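DNA polymerase III subunit delta (Bacillus subtilis, PDB 3ZH9) probably acts as the wrench of the replicative loading complex, opening the ring-shaped beta subunit dimer so that it can be placed on primed DNA. Local coordinates at residues L59-A62 with I63-A66. Sequence-based numbering, arbitrary orientation.
Sequences LDQA and IADA
The side-chain amide of Gln61 and the carboxylate of Asp65 meet at an inter-plane angle of 67°, the CB of Ala64 lying to one side of the amide plane and OD1 of Asp65 to the other. They stand one turn apart on helix 59-66, the helical crossover between strands 49-53 and 76-81 in the P-loop NTPase-type domain of this subunit. With CG anti to the backbone N (chi1 -169°) and a bend at chi2, Gln61 reaches forward along the helix, so that NE2 gives OD1 of Asp65 a weak, bent hydrogen bond of 3.3 Å. The same NE2 rests 3.6 Å from the CB of Ala64. The carbonyl O of Gln61 lies 3.1 Å from OD1 of Asp65, obliquely off the carboxylate plane, a pairing of two acceptors that probably costs some energy, while OD2 is taken by Ser50 of strand 49-53. Apolar packing falls to Ile63, whose CD1 meets CG of Leu59 at 4.1 Å; both side chains also pack on helix 99-107, Ile63 through Ala101 and Tyr105, Leu59 through Leu102. An alanine in place of Ile63 would remove CG1, CG2 and CD1 and is likely to leave a gap between Leu59 and Tyr105. Successive i to i+4 backbone bonds hold the turn, the straighter ones including Ile63 N to Leu59 O at 3.0 Å, where CG1 of Ile63 also lies 3.6 Å from that oxygen.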
ATOM      1  N   LEU A  59     -10.900  25.320   2.403  1.00 51.37           N
ATOM      2  CA  LEU A  59     -11.296  24.921   1.064  1.00 51.06           C
ATOM      3  C   LEU A  59     -11.317  26.124   0.129  1.00 55.43           C
ATOM      4  O   LEU A  59     -10.972  26.015  -1.041  1.00 60.97           O
ATOM      5  CB  LEU A  59     -12.669  24.241   1.105  1.00 53.71           C
ATOM      6  CG  LEU A  59     -13.183  23.657  -0.209  1.00 61.73           C
ATOM      7  CD1 LEU A  59     -12.188  22.663  -0.756  1.00 60.99           C
ATOM      8  CD2 LEU A  59     -14.537  23.000  -0.013  1.00 67.98           C
ATOM      9  N   ASP A  60     -11.704  27.279   0.650  1.00 59.31           N
ATOM     10  CA  ASP A  60     -11.850  28.461  -0.192  1.00 66.56           C
ATOM     11  C   ASP A  60     -10.532  28.896  -0.843  1.00 61.03           C
ATOM     12  O   ASP A  60     -10.530  29.436  -1.950  1.00 58.84           O
ATOM     13  CB  ASP A  60     -12.493  29.622   0.580  1.00 78.65           C
ATOM     14  CG  ASP A  60     -11.773  29.937   1.884  1.00102.16           C
ATOM     15  OD1 ASP A  60     -11.636  29.017   2.721  1.00110.76           O
ATOM     16  OD2 ASP A  60     -11.345  31.103   2.074  1.00107.18           O
ATOM     17  N   GLN A  61      -9.416  28.659  -0.164  1.00 50.95           N
ATOM     18  CA  GLN A  61      -8.122  29.064  -0.702  1.00 48.66           C
ATOM     19  C   GLN A  61      -7.728  28.146  -1.863  1.00 49.39           C
ATOM     20  O   GLN A  61      -7.167  28.598  -2.860  1.00 47.50           O
ATOM     21  CB  GLN A  61      -7.045  29.072   0.391  1.00 55.71           C
ATOM     22  CG  GLN A  61      -5.740  29.743  -0.033  1.00 66.17           C
ATOM     23  CD  GLN A  61      -5.929  31.192  -0.502  1.00 71.97           C
ATOM     24  OE1 GLN A  61      -5.828  32.134   0.293  1.00 78.13           O
ATOM     25  NE2 GLN A  61      -6.190  31.373  -1.801  1.00 58.65           N
ATOM     26  N   ALA A  62      -8.035  26.859  -1.719  1.00 43.32           N
ATOM     27  CA  ALA A  62      -7.843  25.886  -2.784  1.00 40.64           C
ATOM     28  C   ALA A  62      -8.648  26.288  -4.011  1.00 42.81           C
ATOM     29  O   ALA A  62      -8.136  26.275  -5.121  1.00 46.64           O
ATOM     30  CB  ALA A  62      -8.244  24.495  -2.313  1.00 39.53           C
ATOM     31  N   ILE A  63      -9.903  26.670  -3.811  1.00 44.89           N
ATOM     32  CA  ILE A  63     -10.724  27.131  -4.933  1.00 47.54           C
ATOM     33  C   ILE A  63     -10.221  28.445  -5.538  1.00 52.96           C
ATOM     34  O   ILE A  63     -10.252  28.627  -6.767  1.00 44.44           O
ATOM     35  CB  ILE A  63     -12.212  27.262  -4.545  1.00 53.42           C
ATOM     36  CG1 ILE A  63     -12.776  25.894  -4.135  1.00 58.37           C
ATOM     37  CG2 ILE A  63     -13.025  27.871  -5.694  1.00 44.53           C
ATOM     38  CD1 ILE A  63     -14.139  25.969  -3.466  1.00 59.38           C
ATOM     39  N   ALA A  64      -9.759  29.363  -4.693  1.00 48.12           N
ATOM     40  CA  ALA A  64      -9.250  30.639  -5.190  1.00 47.09           C
ATOM     41  C   ALA A  64      -7.994  30.401  -6.029  1.00 43.56           C
ATOM     42  O   ALA A  64      -7.788  31.040  -7.069  1.00 39.29           O
ATOM     43  CB  ALA A  64      -8.962  31.616  -4.026  1.00 49.84           C
ATOM     44  N   ASP A  65      -7.153  29.477  -5.579  1.00 33.60           N
ATOM     45  CA  ASP A  65      -6.017  29.058  -6.404  1.00 45.52           C
ATOM     46  C   ASP A  65      -6.461  28.471  -7.741  1.00 40.34           C
ATOM     47  O   ASP A  65      -5.882  28.769  -8.786  1.00 42.40           O
ATOM     48  CB  ASP A  65      -5.145  28.032  -5.672  1.00 42.20           C
ATOM     49  CG  ASP A  65      -4.102  28.686  -4.779  1.00 65.89           C
ATOM     50  OD1 ASP A  65      -4.454  29.639  -4.042  1.00 71.53           O
ATOM     51  OD2 ASP A  65      -2.928  28.257  -4.828  1.00 68.41           O
ATOM     52  N   ALA A  66      -7.483  27.627  -7.698  1.00 40.19           N
ATOM     53  CA  ALA A  66      -7.916  26.907  -8.894  1.00 36.73           C
ATOM     54  C   ALA A  66      -8.430  27.910  -9.918  1.00 44.71           C
ATOM     55  O   ALA A  66      -8.332  27.699 -11.127  1.00 36.78           O
ATOM     56  CB  ALA A  66      -8.985  25.919  -8.539  1.00 33.27           C
TER